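PHB depolymerase (Penicillium funiculosum, PDB 2D81) hydrolyses the polyester poly(3-hydroxybutyrate) and holds a trimer of its (R)-3-hydroxybutyrate units in a pocket of a circularly permuted alpha/beta hydrolase fold. Local coordinates at residues A[1-6]-A[189-194]; A[101-106]-A[133-138]. All blocks are in the same frame, centred on the assembly; numbering follows the deposited sequence.

In the fold
The two contacts sit on opposite sides of the chain's centre, their own centres 32 Å apart and their nearest atoms about 17 Å from each other. Interaction 1 lays the N-terminal residues 1-6 against 189-194 on strand 187-192, an outermost strand of the eight-stranded sheet. Interaction 2 joins two loops, one following strand 92-98 and one leading into strand 137-139, and brings Thr103 and His135 to the bound hydroxybutyrate trimer. Along the chain, interaction 2 is nested within the loop that interaction 1 closes. One contact therefore belongs to the sheet margin, away from the ligand; the other forms part of the pocket, where Trp287 also holds the trimer.

Interaction 1: A[1-6]-A[189-194]; sequences TALPAF and LSFAQS
Thr1 meets Phe191 where the irregular segment 1-6 passes strand 187-192, their CA atoms 4.8 Å apart. The touching parts run 119° from one another, and one direct backbone bond joins them: Ala192 N donates to Thr1 O over 2.9 Å. Two waters extend this link, one donating to both Ala2 O and Ser190 O, the other accepting from Leu3 N and donating to Ala192 O. Nearby, Thr1 CB comes 3.4 Å from Ser190 O.

Leu3 carries the main apolar contact. It lies alongside Phe191, pointing the same way, and Leu3 CD1 sits over one face of the Phe191 ring, 3.8 Å from the centroid and 16° off the normal, a CH-pi contact. The ring reaches this place with CG between its backbone N and carbonyl carbon (chi1 69°). Gln309 of helix 301-314 touches both side chains, and Leu259 of strand 256-260 also packs on Phe191. Phe6 and Leu189 approach from opposite directions, with Leu189 CD1 at the edge of the Phe6 ring, 4.1 Å from Phe6 CZ.

Since its other polar links pass through water, segment 1-6 does not extend the sheet as a paired strand; buried Leu3 and Phe191 supply the apolar hold.

Interaction 2: A[101-106]-A[133-138]; sequences DTTVGP and AVHTFP. With RB3 ((1R)-3-{[(1R)-3-methoxy-1-methyl-3-oxopropyl]oxy}-1-methyl-3-oxopropyl (3R)-3-hydroxybutanoate), chain C.
Asp101 turns its carboxylate to His135, the two side chains lying side by side and pointing the same way. His135 ND1 donates to Asp101 OD1 over 2.8 Å with an N-H...O angle of 163°. The bond lies almost exactly in the imidazole plane and meets the syn side of the carboxylate, but tilted 27° out of the carboxylate plane; the two flat groups are turned 64° against each other. A water gives OD1 a second donor and also donates to Val134 O, tying the carboxylate to the opposing backbone. The other oxygen is gripped by its own loop: Thr103 N reaches Asp101 OD2 nearly along the C-O axis at 2.8 Å, closing an Asx turn, while Val104 N comes to Asp101 OD2 from above the carboxylate plane at 3.0 Å.

Thr103 then crosses His135 at about a right angle. With OG1 beside the backbone N, the rotamer turns the methyl to the imidazole: Thr103 CG2 sits over one face of the His135 ring, 4.0 Å from the centroid, as a CH-pi contact. Thr103 CG2 also lies 3.1 Å from O1M of the bound trimer. Val104 follows, with Val104 CG2 coming obliquely to His135 CE1 at 3.4 Å.

His135 NE2 lies on the side of the ring near the trimer, whose C2A approaches it obliquely at 3.8 Å. The engineered Ala19, probably the site of the nucleophilic serine, touches the His135 side chain, and Ser152 OG holds His135 O.

Two backbone N-H groups and a water fix the carboxylate, which in turn sets the rotation of the imidazole, an arrangement consistent with the acid-histidine pair of an alpha/beta hydrolase.

Interaction 1: A[1-6]-A[189-194]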
loop_
_atom_site.group_PDB
_atom_site.type_symbol
_atom_site.label_atom_id
_atom_site.label_comp_id
_atom_site.label_asym_id
_atom_site.label_seq_id
_atom_site.Cartn_x
_atom_site.Cartn_y
_atom_site.Cartn_z
ATOM N N THR A 1 6.141 -18.411 13.706
ATOM C CA THR A 1 6.630 -17.284 14.548
ATOM C C THR A 1 5.507 -16.277 14.775
ATOM O O THR A 1 4.758 -15.951 13.853
ATOM C CB THR A 1 7.809 -16.559 13.870
ATOM O OG1 THR A 1 8.759 -17.524 13.401
ATOM C CG2 THR A 1 8.499 -15.623 14.857
ATOM N N ALA A 2 5.387 -15.790 16.005
ATOM C CA ALA A 2 4.391 -14.775 16.325
ATOM C C ALA A 2 4.900 -13.390 15.934
ATOM O O ALA A 2 6.103 -13.140 15.936
ATOM C CB ALA A 2 4.066 -14.811 17.814
ATOM N N LEU A 3 3.976 -12.498 15.591
ATOM C CA LEU A 3 4.315 -11.110 15.295
ATOM C C LEU A 3 4.632 -10.378 16.601
ATOM O O LEU A 3 3.792 -10.305 17.497
ATOM C CB LEU A 3 3.136 -10.433 14.589
ATOM C CG LEU A 3 3.261 -8.961 14.193
ATOM C CD1 LEU A 3 4.400 -8.783 13.193
ATOM C CD2 LEU A 3 1.945 -8.495 13.581
ATOM N N PRO A 4 5.852 -9.828 16.722
ATOM C CA PRO A 4 6.268 -9.106 17.931
ATOM C C PRO A 4 5.603 -7.748 18.126
ATOM O O PRO A 4 5.154 -7.111 17.168
ATOM C CB PRO A 4 7.783 -8.966 17.751
ATOM C CG PRO A 4 8.140 -10.093 16.828
ATOM C CD PRO A 4 7.008 -10.045 15.837
ATOM N N ALA A 5 5.549 -7.314 19.381
ATOM C CA ALA A 5 5.246 -5.931 19.713
ATOM C C ALA A 5 6.558 -5.157 19.765
ATOM O O ALA A 5 7.550 -5.637 20.322
ATOM C CB ALA A 5 4.542 -5.856 21.066
ATOM N N PHE A 6 6.565 -3.968 19.174
ATOM C CA PHE A 6 7.751 -3.121 19.178
ATOM C C PHE A 6 7.458 -1.758 19.794
ATOM O O PHE A 6 6.300 -1.398 20.006
ATOM C CB PHE A 6 8.280 -2.938 17.753
ATOM C CG PHE A 6 8.876 -4.182 17.163
ATOM C CD1 PHE A 6 8.083 -5.093 16.476
ATOM C CD2 PHE A 6 10.231 -4.450 17.312
ATOM C CE1 PHE A 6 8.635 -6.258 15.943
ATOM C CE2 PHE A 6 10.792 -5.610 16.784
ATOM C CZ PHE A 6 9.993 -6.515 16.098
ATOM N N LEU A 189 12.097 -10.235 9.312
ATOM C CA LEU A 189 11.472 -11.253 10.141
ATOM C C LEU A 189 10.255 -11.812 9.409
ATOM O O LEU A 189 9.644 -11.125 8.590
ATOM C CB LEU A 189 11.038 -10.649 11.481
ATOM C CG LEU A 189 12.114 -9.966 12.335
ATOM C CD1 LEU A 189 11.469 -9.343 13.563
ATOM C CD2 LEU A 189 13.172 -10.979 12.744
ATOM N N SER A 190 9.917 -13.063 9.699
ATOM C CA SER A 190 8.681 -13.652 9.202
ATOM C C SER A 190 7.740 -13.901 10.372
ATOM O O SER A 190 8.183 -14.141 11.494
ATOM C CB SER A 190 8.972 -14.967 8.478
ATOM O OG SER A 190 9.542 -15.916 9.359
ATOM N N PHE A 191 6.440 -13.836 10.109
ATOM C CA PHE A 191 5.448 -14.092 11.147
ATOM C C PHE A 191 4.205 -14.731 10.542
ATOM O O PHE A 191 3.948 -14.597 9.344
ATOM C CB PHE A 191 5.083 -12.784 11.860
ATOM C CG PHE A 191 4.316 -11.814 11.003
ATOM C CD1 PHE A 191 2.926 -11.861 10.950
ATOM C CD2 PHE A 191 4.983 -10.862 10.241
ATOM C CE1 PHE A 191 2.210 -10.973 10.147
ATOM C CE2 PHE A 191 4.276 -9.970 9.434
ATOM C CZ PHE A 191 2.887 -10.027 9.388
ATOM N N ALA A 192 3.440 -15.437 11.367
ATOM C CA ALA A 192 2.231 -16.098 10.887
ATOM C C ALA A 192 1.094 -15.101 10.699
ATOM O O ALA A 192 0.684 -14.430 11.648
ATOM C CB ALA A 192 1.810 -17.188 11.868
ATOM N N GLN A 193 0.590 -14.997 9.472
ATOM C CA GLN A 193 -0.656 -14.273 9.234
ATOM C C GLN A 193 -1.817 -15.199 9.564
ATOM O O GLN A 193 -2.539 -15.666 8.682
ATOM C CB GLN A 193 -0.744 -13.809 7.777
ATOM C CG GLN A 193 0.395 -12.891 7.369
ATOM C CD GLN A 193 0.190 -12.279 5.999
ATOM O OE1 GLN A 193 -0.293 -12.938 5.073
ATOM N NE2 GLN A 193 0.571 -11.019 5.855
ATOM N N SER A 194 -1.971 -15.470 10.855
ATOM C CA SER A 194 -2.988 -16.388 11.343
ATOM C C SER A 194 -3.971 -15.633 12.224
ATOM O O SER A 194 -3.681 -14.532 12.686
ATOM C CB SER A 194 -2.334 -17.497 12.161
ATOM O OG SER A 194 -1.667 -16.944 13.281
HETATM O O HOH W 1 8.365 -12.761 13.836
HETATM O O HOH W 2 1.760 -14.191 14.286
#

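Interaction 2: A[101-106]-A[133-138]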
loop_
_atom_site.group_PDB
_atom_site.type_symbol
_atom_site.label_atom_id
_atom_site.label_comp_id
_atom_site.label_asym_id
_atom_site.label_seq_id
_atom_site.Cartn_x
_atom_site.Cartn_y
_atom_site.Cartn_z
ATOM N N ASP A 101 2.077 4.214 -18.347
ATOM C CA ASP A 101 1.310 3.131 -17.740
ATOM C C ASP A 101 -0.066 3.045 -18.412
ATOM O O ASP A 101 -0.860 3.988 -18.350
ATOM C CB ASP A 101 1.182 3.402 -16.234
ATOM C CG ASP A 101 0.459 2.299 -15.481
ATOM O OD1 ASP A 101 0.598 2.263 -14.240
ATOM O OD2 ASP A 101 -0.252 1.485 -16.106
ATOM N N THR A 102 -0.334 1.923 -19.074
ATOM C CA THR A 102 -1.634 1.700 -19.699
ATOM C C THR A 102 -2.345 0.510 -19.066
ATOM O O THR A 102 -3.302 -0.031 -19.624
ATOM C CB THR A 102 -1.498 1.457 -21.221
ATOM O OG1 THR A 102 -0.592 0.370 -21.459
ATOM C CG2 THR A 102 -0.984 2.710 -21.913
ATOM N N THR A 103 -1.870 0.113 -17.889
ATOM C CA THR A 103 -2.490 -0.962 -17.129
ATOM C C THR A 103 -3.449 -0.377 -16.095
ATOM O O THR A 103 -4.589 -0.825 -15.971
ATOM C CB THR A 103 -1.430 -1.805 -16.409
ATOM O OG1 THR A 103 -0.556 -2.397 -17.379
ATOM C CG2 THR A 103 -2.089 -2.895 -15.581
ATOM N N VAL A 104 -2.978 0.617 -15.347
ATOM C CA VAL A 104 -3.868 1.454 -14.547
ATOM C C VAL A 104 -3.898 2.849 -15.167
ATOM O O VAL A 104 -4.825 3.173 -15.900
ATOM C CB VAL A 104 -3.404 1.524 -13.072
ATOM C CG1 VAL A 104 -4.344 2.413 -12.266
ATOM C CG2 VAL A 104 -3.388 0.123 -12.474
ATOM N N GLY A 105 -2.879 3.664 -14.900
ATOM C CA GLY A 105 -2.627 4.803 -15.768
ATOM C C GLY A 105 -2.876 6.186 -15.196
ATOM O O GLY A 105 -3.595 6.333 -14.206
ATOM N N PRO A 106 -2.295 7.229 -15.817
ATOM C CA PRO A 106 -2.438 8.621 -15.384
ATOM C C PRO A 106 -3.895 9.044 -15.219
ATOM O O PRO A 106 -4.231 9.762 -14.283
ATOM C CB PRO A 106 -1.737 9.406 -16.495
ATOM C CG PRO A 106 -0.694 8.457 -16.970
ATOM C CD PRO A 106 -1.431 7.142 -17.009
ATOM N N ALA A 133 7.716 5.901 -17.695
ATOM C CA ALA A 133 7.578 4.719 -16.851
ATOM C C ALA A 133 6.256 4.008 -17.126
ATOM O O ALA A 133 5.219 4.652 -17.304
ATOM C CB ALA A 133 7.664 5.115 -15.378
ATOM N N VAL A 134 6.295 2.681 -17.164
ATOM C CA VAL A 134 5.079 1.897 -17.345
ATOM C C VAL A 134 4.553 1.421 -15.995
ATOM O O VAL A 134 4.946 1.939 -14.945
ATOM C CB VAL A 134 5.330 0.670 -18.251
ATOM C CG1 VAL A 134 5.830 1.131 -19.616
ATOM C CG2 VAL A 134 6.337 -0.269 -17.603
ATOM N N HIS A 135 3.664 0.433 -16.021
ATOM C CA HIS A 135 3.152 -0.152 -14.794
ATOM C C HIS A 135 4.212 -1.028 -14.125
ATOM O O HIS A 135 4.403 -2.187 -14.492
ATOM C CB HIS A 135 1.912 -0.989 -15.088
ATOM C CG HIS A 135 1.103 -1.296 -13.871
ATOM N ND1 HIS A 135 0.376 -0.334 -13.201
ATOM C CD2 HIS A 135 0.934 -2.446 -13.178
ATOM C CE1 HIS A 135 -0.204 -0.881 -12.147
ATOM N NE2 HIS A 135 0.120 -2.161 -12.110
ATOM N N THR A 136 4.897 -0.461 -13.138
ATOM C CA THR A 136 5.982 -1.145 -12.451
ATOM C C THR A 136 6.323 -0.304 -11.224
ATOM O O THR A 136 5.987 0.882 -11.177
ATOM C CB THR A 136 7.221 -1.252 -13.373
ATOM O OG1 THR A 136 8.174 -2.157 -12.801
ATOM C CG2 THR A 136 7.874 0.115 -13.552
ATOM N N PHE A 137 6.968 -0.903 -10.226
ATOM C CA PHE A 137 7.400 -0.125 -9.068
ATOM C C PHE A 137 8.676 0.634 -9.419
ATOM O O PHE A 137 9.670 0.031 -9.813
ATOM C CB PHE A 137 7.670 -1.024 -7.860
ATOM C CG PHE A 137 7.739 -0.267 -6.567
ATOM C CD1 PHE A 137 6.623 -0.171 -5.743
ATOM C CD2 PHE A 137 8.898 0.410 -6.206
ATOM C CE1 PHE A 137 6.659 0.591 -4.583
ATOM C CE2 PHE A 137 8.944 1.180 -5.044
ATOM C CZ PHE A 137 7.817 1.269 -4.231
ATOM N N PRO A 138 8.668 1.968 -9.264
ATOM C CA PRO A 138 9.840 2.792 -9.578
ATOM C C PRO A 138 10.930 2.830 -8.505
ATOM O O PRO A 138 10.688 3.268 -7.381
ATOM C CB PRO A 138 9.229 4.166 -9.813
ATOM C CG PRO A 138 8.138 4.199 -8.777
ATOM C CD PRO A 138 7.514 2.812 -8.890
HETATM O O1M RB3 C . -2.632 -5.416 -13.827
HETATM C C1A RB3 C . -2.621 -5.372 -12.577
HETATM O O1A RB3 C . -2.247 -6.290 -11.815
HETATM C C2A RB3 C . -3.109 -4.077 -11.924
HETATM C C3A RB3 C . -4.265 -4.341 -10.957
HETATM C C4A RB3 C . -4.716 -3.006 -10.361
HETATM O O3A RB3 C . -5.356 -4.938 -11.677
HETATM C C1B RB3 C . -6.005 -5.886 -10.947
HETATM O O1B RB3 C . -5.958 -5.875 -9.718
HETATM C C2B RB3 C . -6.789 -6.966 -11.696
HETATM C C3B RB3 C . -7.771 -7.732 -10.804
HETATM C C4B RB3 C . -8.862 -6.811 -10.253
HETATM O O3B RB3 C . -8.400 -8.763 -11.582
HETATM C C1C RB3 C . -7.661 -9.905 -11.627
HETATM O O1C RB3 C . -6.432 -9.850 -11.642
HETATM C C2C RB3 C . -8.381 -11.255 -11.672
HETATM C C3C RB3 C . -8.022 -12.026 -12.943
HETATM C C4C RB3 C . -8.770 -13.360 -12.992
HETATM O O3C RB3 C . -8.340 -11.234 -14.090
HETATM O O HOH W 3 2.921 3.477 -13.473
#